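Local coordinates for protein putative pyridoxal phosphate-dependent transferase (Clostridium difficile, PDB 4DQ6) that binds pyridoxal-5'-phosphate and belongs to the class I and II aminotransferase family, its precise role being unassigned, at residues T66-D70 with S71-S75; W86-S90 with E91-Y95; G98-P101 with A102-L105; K215-P218 with M219-S223; K259-D262 with D263-T266. All coordinates share one frame; numbering follows the deposited sequence.

Interaction 1: T66-D70 with S71-S75; sequences TTRPD and SYNES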
# COMPACT_ATOMS: atom_id res chain seq x y z
N THR A 66 -9.72 1.86 -7.70
CA THR A 66 -9.75 0.64 -8.46
C THR A 66 -10.57 -0.42 -7.82
O THR A 66 -10.36 -0.70 -6.66
CB THR A 66 -8.31 0.13 -8.64
OG1 THR A 66 -7.57 1.19 -9.29
CG2 THR A 66 -8.21 -1.19 -9.40
N THR A 67 -11.49 -0.99 -8.57
CA THR A 67 -12.30 -2.11 -8.10
C THR A 67 -11.59 -3.44 -8.37
O THR A 67 -10.75 -3.53 -9.26
CB THR A 67 -13.68 -2.07 -8.77
OG1 THR A 67 -14.53 -2.93 -8.05
CG2 THR A 67 -13.63 -2.55 -10.23
N ARG A 68 -11.86 -4.48 -7.58
CA ARG A 68 -11.27 -5.79 -7.78
C ARG A 68 -12.32 -6.68 -8.42
O ARG A 68 -13.26 -7.16 -7.74
CB ARG A 68 -10.79 -6.37 -6.44
CG ARG A 68 -9.99 -7.67 -6.54
CD ARG A 68 -9.48 -8.13 -5.18
NE ARG A 68 -8.56 -7.15 -4.64
CZ ARG A 68 -8.83 -6.30 -3.66
NH1 ARG A 68 -9.98 -6.39 -2.97
NH2 ARG A 68 -7.97 -5.39 -3.38
N PRO A 69 -12.24 -6.89 -9.71
CA PRO A 69 -13.28 -7.69 -10.38
C PRO A 69 -13.14 -9.16 -9.98
O PRO A 69 -12.07 -9.56 -9.57
CB PRO A 69 -12.97 -7.53 -11.88
CG PRO A 69 -11.53 -7.22 -11.93
CD PRO A 69 -11.20 -6.45 -10.65
N ASP A 70 -14.21 -9.94 -10.14
CA ASP A 70 -14.14 -11.35 -9.75
C ASP A 70 -12.99 -12.09 -10.45
O ASP A 70 -12.43 -13.01 -9.89
CB ASP A 70 -15.44 -12.06 -10.12
CG ASP A 70 -16.62 -11.65 -9.25
OD1 ASP A 70 -16.43 -10.97 -8.22
OD2 ASP A 70 -17.75 -12.06 -9.62
N SER A 71 -12.66 -11.68 -11.67
CA SER A 71 -11.58 -12.33 -12.47
C SER A 71 -10.19 -12.31 -11.79
O SER A 71 -9.38 -13.20 -12.03
CB SER A 71 -11.46 -11.65 -13.85
OG SER A 71 -11.13 -10.28 -13.77
N TYR A 72 -9.96 -11.32 -10.91
CA TYR A 72 -8.69 -11.21 -10.22
C TYR A 72 -8.50 -12.39 -9.26
O TYR A 72 -7.56 -13.18 -9.40
CB TYR A 72 -8.64 -9.88 -9.48
CG TYR A 72 -7.47 -9.64 -8.62
CD1 TYR A 72 -7.41 -10.09 -7.32
CD2 TYR A 72 -6.38 -8.90 -9.11
CE1 TYR A 72 -6.31 -9.83 -6.51
CE2 TYR A 72 -5.29 -8.58 -8.34
CZ TYR A 72 -5.22 -9.08 -7.05
OH TYR A 72 -4.17 -8.85 -6.14
N ASN A 73 -9.44 -12.59 -8.33
CA ASN A 73 -9.31 -13.73 -7.39
C ASN A 73 -9.52 -15.07 -8.12
O ASN A 73 -8.91 -16.05 -7.75
CB ASN A 73 -10.26 -13.62 -6.19
CG ASN A 73 -9.75 -12.64 -5.15
OD1 ASN A 73 -8.56 -12.28 -5.16
ND2 ASN A 73 -10.64 -12.19 -4.23
N GLU A 74 -10.33 -15.11 -9.19
CA GLU A 74 -10.44 -16.32 -10.03
C GLU A 74 -9.07 -16.73 -10.60
O GLU A 74 -8.76 -17.91 -10.65
CB GLU A 74 -11.46 -16.13 -11.16
CG GLU A 74 -12.88 -16.12 -10.62
CD GLU A 74 -14.01 -15.66 -11.56
OE1 GLU A 74 -13.77 -15.10 -12.68
OE2 GLU A 74 -15.19 -15.85 -11.13
N SER A 75 -8.23 -15.76 -11.01
CA SER A 75 -6.93 -16.10 -11.53
C SER A 75 -6.05 -16.77 -10.47
O SER A 75 -5.25 -17.66 -10.79
CB SER A 75 -6.22 -14.87 -12.15
OG SER A 75 -5.70 -13.97 -11.20
O HOH W 1 -11.55 -10.89 -7.33

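Interaction 2: W86-S90 with E91-Y95; sequences WKIKS and EWLIY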
# COMPACT_ATOMS: atom_id res chain seq x y z
N TRP A 86 -4.02 -27.47 -5.18
CA TRP A 86 -4.65 -27.00 -3.96
C TRP A 86 -5.90 -26.25 -4.36
O TRP A 86 -5.82 -25.18 -5.01
CB TRP A 86 -3.68 -26.09 -3.23
CG TRP A 86 -4.21 -25.59 -1.94
CD1 TRP A 86 -5.14 -26.18 -1.12
CD2 TRP A 86 -3.79 -24.39 -1.26
NE1 TRP A 86 -5.36 -25.41 0.00
CE2 TRP A 86 -4.54 -24.34 -0.02
CE3 TRP A 86 -2.88 -23.39 -1.56
CZ2 TRP A 86 -4.43 -23.26 0.83
CZ3 TRP A 86 -2.78 -22.31 -0.67
CH2 TRP A 86 -3.50 -22.29 0.49
N LYS A 87 -7.05 -26.81 -4.02
CA LYS A 87 -8.31 -26.16 -4.30
C LYS A 87 -8.69 -25.26 -3.14
O LYS A 87 -8.89 -25.73 -2.01
CB LYS A 87 -9.46 -27.16 -4.52
CG LYS A 87 -10.81 -26.49 -4.90
CD LYS A 87 -10.81 -25.90 -6.34
CE LYS A 87 -10.58 -26.99 -7.41
NZ LYS A 87 -10.91 -26.74 -8.86
N ILE A 88 -8.76 -23.96 -3.42
CA ILE A 88 -9.23 -22.97 -2.45
C ILE A 88 -10.54 -22.34 -2.93
O ILE A 88 -10.99 -22.58 -4.08
CB ILE A 88 -8.19 -21.85 -2.20
CG1 ILE A 88 -7.94 -20.95 -3.44
CG2 ILE A 88 -6.86 -22.47 -1.74
CD1 ILE A 88 -7.45 -19.51 -3.07
N LYS A 89 -11.17 -21.58 -2.04
CA LYS A 89 -12.34 -20.79 -2.41
C LYS A 89 -11.90 -19.34 -2.52
O LYS A 89 -11.13 -18.87 -1.71
CB LYS A 89 -13.42 -20.92 -1.37
CG LYS A 89 -13.99 -22.35 -1.31
CD LYS A 89 -15.04 -22.47 -0.22
CE LYS A 89 -15.47 -23.92 0.01
NZ LYS A 89 -16.26 -24.49 -1.11
N SER A 90 -12.45 -18.62 -3.50
CA SER A 90 -12.17 -17.20 -3.69
C SER A 90 -12.55 -16.40 -2.45
O SER A 90 -11.90 -15.42 -2.10
CB SER A 90 -12.91 -16.63 -4.89
OG SER A 90 -14.33 -16.79 -4.80
N GLU A 91 -13.55 -16.89 -1.73
CA GLU A 91 -13.99 -16.23 -0.49
C GLU A 91 -12.96 -16.24 0.63
O GLU A 91 -13.12 -15.51 1.59
CB GLU A 91 -15.27 -16.90 0.04
CG GLU A 91 -16.48 -16.69 -0.87
CD GLU A 91 -16.66 -17.70 -1.97
OE1 GLU A 91 -15.79 -18.56 -2.27
OE2 GLU A 91 -17.78 -17.63 -2.58
N TRP A 92 -11.94 -17.08 0.53
CA TRP A 92 -10.88 -17.13 1.51
C TRP A 92 -9.82 -16.09 1.34
O TRP A 92 -8.93 -15.97 2.24
CB TRP A 92 -10.23 -18.46 1.51
CG TRP A 92 -11.11 -19.64 1.79
CD1 TRP A 92 -12.40 -19.63 2.28
CD2 TRP A 92 -10.75 -21.05 1.64
NE1 TRP A 92 -12.86 -20.91 2.45
CE2 TRP A 92 -11.92 -21.81 2.09
CE3 TRP A 92 -9.60 -21.73 1.27
CZ2 TRP A 92 -11.92 -23.23 2.08
CZ3 TRP A 92 -9.62 -23.14 1.28
CH2 TRP A 92 -10.75 -23.85 1.67
N LEU A 93 -9.82 -15.30 0.25
CA LEU A 93 -8.70 -14.46 -0.10
C LEU A 93 -8.86 -13.05 0.40
O LEU A 93 -9.89 -12.44 0.19
CB LEU A 93 -8.53 -14.42 -1.62
CG LEU A 93 -8.05 -15.70 -2.29
CD1 LEU A 93 -8.28 -15.75 -3.80
CD2 LEU A 93 -6.60 -15.93 -1.91
N ILE A 94 -7.78 -12.55 1.04
CA ILE A 94 -7.65 -11.14 1.39
C ILE A 94 -6.44 -10.52 0.67
O ILE A 94 -5.34 -11.10 0.68
CB ILE A 94 -7.54 -10.90 2.92
CG1 ILE A 94 -8.87 -11.35 3.50
CG2 ILE A 94 -7.20 -9.45 3.26
CD1 ILE A 94 -8.91 -11.13 5.00
N TYR A 95 -6.65 -9.35 0.04
CA TYR A 95 -5.57 -8.56 -0.57
C TYR A 95 -4.66 -7.98 0.52
O TYR A 95 -5.17 -7.43 1.51
CB TYR A 95 -6.18 -7.38 -1.33
CG TYR A 95 -5.19 -6.29 -1.66
CD1 TYR A 95 -4.26 -6.43 -2.72
CD2 TYR A 95 -5.13 -5.12 -0.91
CE1 TYR A 95 -3.30 -5.47 -2.97
CE2 TYR A 95 -4.15 -4.17 -1.16
CZ TYR A 95 -3.25 -4.33 -2.18
OH TYR A 95 -2.30 -3.33 -2.44
O HOH W 2 -12.31 -12.77 -1.16

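Interaction 3: G98-P101 with A102-L105; sequences GVIP and AISL. With PLP (pyridoxal-5'-phosphate), chain C.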
# COMPACT_ATOMS: atom_id res chain seq x y z
N GLY A 98 1.62 -6.42 0.73
CA GLY A 98 2.79 -7.28 0.96
C GLY A 98 2.57 -8.38 1.98
O GLY A 98 1.64 -8.36 2.84
N VAL A 99 3.47 -9.34 1.95
CA VAL A 99 3.40 -10.44 2.90
C VAL A 99 3.64 -9.97 4.29
O VAL A 99 2.89 -10.35 5.19
CB VAL A 99 4.38 -11.55 2.50
CG1 VAL A 99 4.54 -12.59 3.61
CG2 VAL A 99 3.88 -12.19 1.19
N ILE A 100 4.68 -9.18 4.53
CA ILE A 100 4.98 -8.82 5.92
C ILE A 100 3.90 -7.92 6.55
O ILE A 100 3.49 -8.12 7.69
CB ILE A 100 6.38 -8.22 6.04
CG1 ILE A 100 7.39 -9.29 5.62
CG2 ILE A 100 6.61 -7.76 7.49
CD1 ILE A 100 7.42 -10.55 6.46
N PRO A 101 3.28 -6.99 5.80
CA PRO A 101 2.17 -6.26 6.35
C PRO A 101 1.05 -7.17 6.84
O PRO A 101 0.48 -6.95 7.91
CB PRO A 101 1.68 -5.45 5.16
CG PRO A 101 2.88 -5.21 4.32
CD PRO A 101 3.79 -6.38 4.56
N ALA A 102 0.69 -8.19 6.04
CA ALA A 102 -0.34 -9.17 6.43
C ALA A 102 0.07 -9.87 7.70
O ALA A 102 -0.75 -10.02 8.62
CB ALA A 102 -0.66 -10.17 5.28
N ILE A 103 1.28 -10.39 7.74
CA ILE A 103 1.76 -11.12 8.93
C ILE A 103 1.75 -10.23 10.16
O ILE A 103 1.37 -10.67 11.26
CB ILE A 103 3.14 -11.72 8.63
CG1 ILE A 103 3.01 -12.79 7.57
CG2 ILE A 103 3.77 -12.31 9.91
CD1 ILE A 103 4.25 -13.55 7.21
N SER A 104 2.13 -8.97 9.98
CA SER A 104 2.16 -8.03 11.09
C SER A 104 0.75 -7.83 11.63
O SER A 104 0.54 -7.87 12.86
CB SER A 104 2.66 -6.65 10.65
OG SER A 104 2.81 -5.77 11.75
N LEU A 105 -0.26 -7.65 10.79
CA LEU A 105 -1.64 -7.47 11.25
C LEU A 105 -2.12 -8.78 11.92
O LEU A 105 -2.80 -8.72 12.95
CB LEU A 105 -2.58 -7.02 10.15
CG LEU A 105 -2.33 -5.63 9.63
CD1 LEU A 105 -3.40 -5.36 8.58
CD2 LEU A 105 -2.28 -4.48 10.56
N1 PLP C . 8.62 -13.41 2.55
C2 PLP C . 9.80 -13.98 2.17
C2A PLP C . 10.30 -15.30 2.66
C3 PLP C . 10.67 -13.32 1.21
O3 PLP C . 11.83 -13.85 0.85
C4 PLP C . 10.25 -12.04 0.67
C4A PLP C . 11.13 -11.27 -0.29
C5 PLP C . 8.98 -11.50 1.12
C6 PLP C . 8.20 -12.21 2.06
C5A PLP C . 8.52 -10.20 0.54
O4P PLP C . 7.65 -9.68 1.48
P PLP C . 6.78 -8.40 1.00
O1P PLP C . 5.71 -8.98 0.15
O2P PLP C . 6.35 -7.82 2.41
O3P PLP C . 7.80 -7.57 0.15

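Interaction 4: K215-P218 with M219-S223; sequences KHIP and MASIS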
# COMPACT_ATOMS: atom_id res chain seq x y z
N LYS A 215 8.82 -30.28 -5.53
CA LYS A 215 7.44 -29.86 -5.69
C LYS A 215 6.99 -29.10 -4.47
O LYS A 215 7.14 -29.57 -3.34
CB LYS A 215 6.49 -31.06 -5.94
CG LYS A 215 5.22 -30.54 -6.59
CD LYS A 215 4.20 -31.61 -6.98
CE LYS A 215 2.78 -31.02 -7.13
NZ LYS A 215 2.54 -29.83 -8.04
N HIS A 216 6.46 -27.90 -4.67
CA HIS A 216 5.86 -27.15 -3.59
C HIS A 216 4.61 -27.81 -3.07
O HIS A 216 3.69 -28.12 -3.85
CB HIS A 216 5.54 -25.72 -4.00
CG HIS A 216 4.98 -24.92 -2.91
ND1 HIS A 216 5.72 -24.50 -1.86
CD2 HIS A 216 3.68 -24.48 -2.68
CE1 HIS A 216 4.92 -23.85 -0.99
NE2 HIS A 216 3.66 -23.88 -1.46
N ILE A 217 4.54 -27.95 -1.75
CA ILE A 217 3.35 -28.44 -1.03
C ILE A 217 2.86 -27.35 -0.08
O ILE A 217 3.54 -27.07 0.91
CB ILE A 217 3.71 -29.67 -0.16
CG1 ILE A 217 4.40 -30.76 -0.97
CG2 ILE A 217 2.48 -30.19 0.58
CD1 ILE A 217 3.62 -31.30 -2.13
N PRO A 218 1.72 -26.72 -0.35
CA PRO A 218 1.19 -25.76 0.58
C PRO A 218 0.87 -26.52 1.87
O PRO A 218 0.19 -27.55 1.84
CB PRO A 218 -0.05 -25.20 -0.15
CG PRO A 218 0.23 -25.52 -1.60
CD PRO A 218 0.96 -26.78 -1.59
N MET A 219 1.28 -25.94 2.99
CA MET A 219 0.99 -26.59 4.23
C MET A 219 -0.50 -26.84 4.43
O MET A 219 -0.93 -27.89 4.93
CB MET A 219 1.54 -25.72 5.35
CG MET A 219 1.16 -26.14 6.77
SD MET A 219 1.75 -27.77 7.34
CE MET A 219 3.19 -27.23 8.28
N ALA A 220 -1.30 -25.85 4.10
CA ALA A 220 -2.75 -25.95 4.29
C ALA A 220 -3.41 -26.98 3.39
O ALA A 220 -4.57 -27.33 3.62
CB ALA A 220 -3.38 -24.58 3.99
N SER A 221 -2.70 -27.46 2.37
CA SER A 221 -3.26 -28.36 1.36
C SER A 221 -3.23 -29.85 1.77
O SER A 221 -3.79 -30.71 1.10
CB SER A 221 -2.51 -28.21 0.02
OG SER A 221 -1.24 -28.85 0.03
N ILE A 222 -2.53 -30.13 2.86
CA ILE A 222 -2.21 -31.53 3.22
C ILE A 222 -3.42 -32.31 3.77
O ILE A 222 -3.58 -33.50 3.47
CB ILE A 222 -1.03 -31.58 4.19
CG1 ILE A 222 0.20 -31.06 3.45
CG2 ILE A 222 -0.78 -33.01 4.74
CD1 ILE A 222 1.40 -30.89 4.38
N SER A 223 -4.25 -31.62 4.52
CA SER A 223 -5.45 -32.21 5.12
C SER A 223 -6.43 -31.12 5.52
O SER A 223 -6.08 -29.95 5.65
CB SER A 223 -5.07 -33.03 6.35
OG SER A 223 -4.71 -32.22 7.46

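Interaction 5: K259-D262 with D263-T266; sequences KLLD and DAFT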
# COMPACT_ATOMS: atom_id res chain seq x y z
N LYS A 259 -12.25 -12.73 9.21
CA LYS A 259 -12.87 -11.53 9.71
C LYS A 259 -11.88 -10.68 10.47
O LYS A 259 -11.90 -9.48 10.37
CB LYS A 259 -14.06 -11.84 10.63
CG LYS A 259 -14.64 -10.59 11.27
CD LYS A 259 -15.90 -10.87 12.07
CE LYS A 259 -16.81 -9.65 12.05
NZ LYS A 259 -16.26 -8.51 12.83
N LEU A 260 -11.03 -11.32 11.25
CA LEU A 260 -10.09 -10.57 12.04
C LEU A 260 -9.13 -9.79 11.16
O LEU A 260 -8.84 -8.64 11.43
CB LEU A 260 -9.24 -11.51 12.87
CG LEU A 260 -9.73 -12.00 14.23
CD1 LEU A 260 -8.59 -12.83 14.76
CD2 LEU A 260 -10.03 -10.84 15.17
N LEU A 261 -8.61 -10.44 10.13
CA LEU A 261 -7.69 -9.77 9.22
C LEU A 261 -8.39 -8.72 8.39
O LEU A 261 -7.87 -7.65 8.17
CB LEU A 261 -6.97 -10.76 8.31
CG LEU A 261 -5.85 -10.15 7.45
CD1 LEU A 261 -4.88 -9.39 8.35
CD2 LEU A 261 -5.10 -11.25 6.71
N ASP A 262 -9.58 -9.06 7.92
CA ASP A 262 -10.38 -8.10 7.19
C ASP A 262 -10.56 -6.84 8.01
O ASP A 262 -10.39 -5.72 7.47
CB ASP A 262 -11.69 -8.70 6.77
CG ASP A 262 -12.35 -7.97 5.58
OD1 ASP A 262 -11.66 -7.67 4.57
OD2 ASP A 262 -13.56 -7.78 5.67
N ASP A 263 -10.95 -6.98 9.27
CA ASP A 263 -11.20 -5.84 10.08
C ASP A 263 -9.91 -5.05 10.42
O ASP A 263 -9.97 -3.84 10.56
CB ASP A 263 -11.83 -6.32 11.39
CG ASP A 263 -13.28 -6.72 11.22
OD1 ASP A 263 -13.89 -6.52 10.13
OD2 ASP A 263 -13.83 -7.25 12.20
N ALA A 264 -8.77 -5.75 10.52
CA ALA A 264 -7.46 -5.06 10.68
C ALA A 264 -7.12 -4.23 9.48
O ALA A 264 -6.69 -3.07 9.60
CB ALA A 264 -6.35 -6.05 10.99
N PHE A 265 -7.35 -4.77 8.27
CA PHE A 265 -7.15 -3.95 7.07
C PHE A 265 -8.10 -2.78 7.01
O PHE A 265 -7.79 -1.73 6.40
CB PHE A 265 -7.16 -4.80 5.80
CG PHE A 265 -5.82 -5.51 5.54
CD1 PHE A 265 -4.67 -4.74 5.27
CD2 PHE A 265 -5.71 -6.88 5.48
CE1 PHE A 265 -3.45 -5.37 5.03
CE2 PHE A 265 -4.50 -7.50 5.22
CZ PHE A 265 -3.37 -6.73 4.97
N THR A 266 -9.34 -2.96 7.48
CA THR A 266 -10.27 -1.87 7.54
C THR A 266 -9.79 -0.78 8.48
O THR A 266 -9.84 0.41 8.16
CB THR A 266 -11.67 -2.36 7.97
OG1 THR A 266 -12.20 -3.18 6.90
CG2 THR A 266 -12.64 -1.15 8.23

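Interaction 1: T66-D70 with S71-S75
Arg68 lays the aliphatic part of its side chain against the ring of Tyr72 where an extended loop turns into helix 70-84. CG anti to the backbone N (chi1 -172°) brings the arginine methylenes across the tyrosine ring at a slant, and both Arg68 CG and Arg68 CD come within 3.6 Å of Tyr72 CD1. Guanidinium and ring planes stand 60° apart. With Arg68 CZ 5.7 Å from the ring centroid, any cation-pi attraction is weak, and the methylene groups carry the contact. The polar ends are held elsewhere, Arg68 NH2 by Asn273 OD1 and Lys271 O, Tyr72 OH by Asn273 ND2. Pro69 CG meets Ser71 OG at 3.6 Å; that hydroxyl is hydrogen-bonded to Glu282. Thr67 and Pro69 also reach the second subunit, where Pro69 packs on Phe18.

Two carbonyls, Pro69 O and Asp70 O, receive bonds from the start of the helix. Asp70 O accepts from Glu74 N at 3.1 Å, and Glu74 CG passes beside the same oxygen. Pro69 O receives Tyr72 N at 3.1 Å from above its carbonyl plane, and a water donates to Pro69 O at 2.7 Å while accepting from Asn73 N at 2.9 Å.

Interaction 2: W86-S90 with E91-Y95
Lys89 lies against the indole of Trp92, its CB making a CH-pi contact. Lys89 CB sits 3.8 Å from the centroid of the five-membered ring and only 7° off the ring normal, hence squarely over the face. Further along, Lys89 CD comes within 3.8 Å of Trp92 NE1. The backbone Lys89 N also lies above the indole, displaced toward its rim.

Aliphatic packing continues on the Ile88 side. Ile88 CB approaches Trp92 CE3 at 3.7 Å in an oblique crossing, and Ile88 CD1 touches Leu93 CD2 at 3.9 Å, those two side chains meeting at about a right angle. Within segment 86-90, Ile88 CG2 stands over the centre of the Trp86 ring. These contacts form on a short 3-10 turn leading into strand 93-96, an outermost strand of the mixed seven-stranded sheet in this chain; Ile94 pairs by backbone hydrogen bonds with Val250 of the adjacent strand 248-251.

Backbone hydrogen bonds define the turn: Trp92 N donates to Lys89 O at 3.0 Å, and Leu93 N to Ser90 O at 3.1 Å. Both donors stand more than 50° out of the carbonyl planes, consistent with the i to i+3 bonds of a 3-10 turn. A water donates to Ser90 O and to Leu93 O, bridging the turn to the strand.

Among the polar side chains, Glu91 folds back through its bend at chi2 (87°), bringing Glu91 OE1 to 3.5 Å from Lys89 CB.

Interaction 3: G98-P101 with A102-L105
The phosphate-binding N-terminus of helix 99-110 brings successive backbone N-H groups to pyridoxal-5'-phosphate (PLP), as in other class I and II aminotransferases. Val99 N donates to PLP O1P at 2.9 Å and Ile100 N to PLP O2P at 3.0 Å, both nearly straight with N-H...O angles of 169° and 170°. The phosphate therefore meets the positive end of the helix dipole, probably stabilising its negative charge. Gly98, at the N-cap position, places its CA 3.5 Å from PLP O1P, and its lack of a side chain makes room for the phosphate. Pro101 CD lies 3.6 Å from PLP O2P. PLP is also hydrogen-bonded by His206 and Asn175 of the same chain and by Tyr65 of the second subunit.

Behind the phosphate the helix winds regularly. Ile103 N binds Val99 O at 3.0 Å and Ser104 N binds Ile100 O at 2.8 Å, both donors lying nearly in line with the carbonyl bond, whereas the first bond, Ala102 N to Gly98 O, is weak. One turn apart, Val99 and Ile103 run side by side and point the same way, with Val99 CG1 3.7 Å from Ile103 CD1. CG1 reaches that methyl because it lies anti to the backbone N (chi1 169°).

Ser104 OG bonds Asn134 ND2 of its own chain and the backbone O of Arg267 of the second subunit. Around this turn, Ile100 and Ile103 pack on Val130 of helix 126-133, Ile103 also meets Ile201 of strand 199-203, and Leu105 faces helix 255-267.

Interaction 4: K215-P218 with M219-S223
Ser221 closes a turn on Pro218 by giving the same carbonyl oxygen two hydrogen bonds, one from its side chain and one from its backbone. Residues 218-221 form a turn close to type I, closed by Ser221 N to Pro218 O. Ser221 OG donates to Pro218 O at 2.6 Å, lying in the carbonyl plane on a lone pair. Ser221 N reaches Pro218 O at 2.9 Å from a different direction, 59° above that plane, so the two donors do not compete for one site. The hydroxyl takes up its place with OG between the backbone N and carbonyl carbon (chi1 76°), a torsion that folds it back over the proline, where Ser221 OG also lies 3.4 Å from Pro218 CD. The backbone of 219-222 has helical angles without regular helical bonding; Ile222 N makes just a weak bond to Met219 O.

The apolar contact is that of Ile217 and Ile222, which cross at about a right angle, with Ile217 CG2 3.8 Å from Ile222 CG1.

This turn belongs to the connection between strand 199-203 and helix 224-228. Glu204, next along from that strand, is hydrogen-bonded to Met219 N and to His216 NE2. Ile217, Met219 and Ile222 lean on Leu186 of helix 183-195, Ala220 packs against strand 230-234, and Ser223 caps the start of helix 224-228 through its bond to Phe226 N.

Interaction 5: K259-D262 with D263-T266
Lys259 and Asp263 form a salt bridge one helical turn apart, Lys259 NZ lying 2.8 Å from Asp263 OD2. The carboxylate oxygen uses its syn lone pair. Lys259 starts with CG anti to its own N (chi1 174°) and bends at chi4 (-70°), which swings the ammonium round to the carboxylate; the two side chains cross at a slant, and Lys259 CG comes within 3.6 Å of the same Asp263 OD2.

A second contact at the same spacing joins Leu261 and Phe265. These side chains run side by side and point the same way, so that Leu261 CD1 and Leu261 CG each approach Phe265 CE2 to 3.7 Å. Leu261 CD1 also comes near Ala264 CB, at 4.5 Å.

Both pairs are spaced by the alpha-helical i to i+4 repeat of helix 255-267. Asp263 N donates to Lys259 O at 2.9 Å, Ala264 N to Leu260 O at 3.0 Å and Phe265 N to Leu261 O at 2.9 Å, the last nearly in line with the carbonyl bond and with an N-H...O angle of 168°. Thr266 N continues the series to Asp262 O.

Farther out, the helix is amphipathic. The salt-bridged pair is exposed, whereas Leu261 and Phe265 are buried against Ile94 of strand 93-96 and Leu105 of helix 99-110. Lys271 NZ salt-bridges Asp262 OD1 and hydrogen-bonds Thr266 OG1. Thr266 also packs on Asn133 of the second subunit.

Interaction 3 holds the phosphate of pyridoxal-5'-phosphate directly; the side chains of Phe265 in interaction 5, Tyr72 in interaction 1 and Met219 in interaction 4 lie about 10, 12 and 14 Å from a bound PLP. Interaction 5 packs on interaction 3, their centres 12 Å apart, with Leu105 CD1 3.5 Å from Phe265 CE1. Strand 93-96 of interaction 2 also meets helix 255-267 of interaction 5, Ile94 CG2 lying 3.7 Å from Phe265 CD2, and leads in sequence into interaction 3. Interaction 2 also touches interaction 1, through Arg68 NH2 and Tyr95 CB at 3.4 Å, and interaction 4, through Trp86 CD1 and Ser221 CB at 3.5 Å. Interactions 1, 3 and 5 each reach the second subunit.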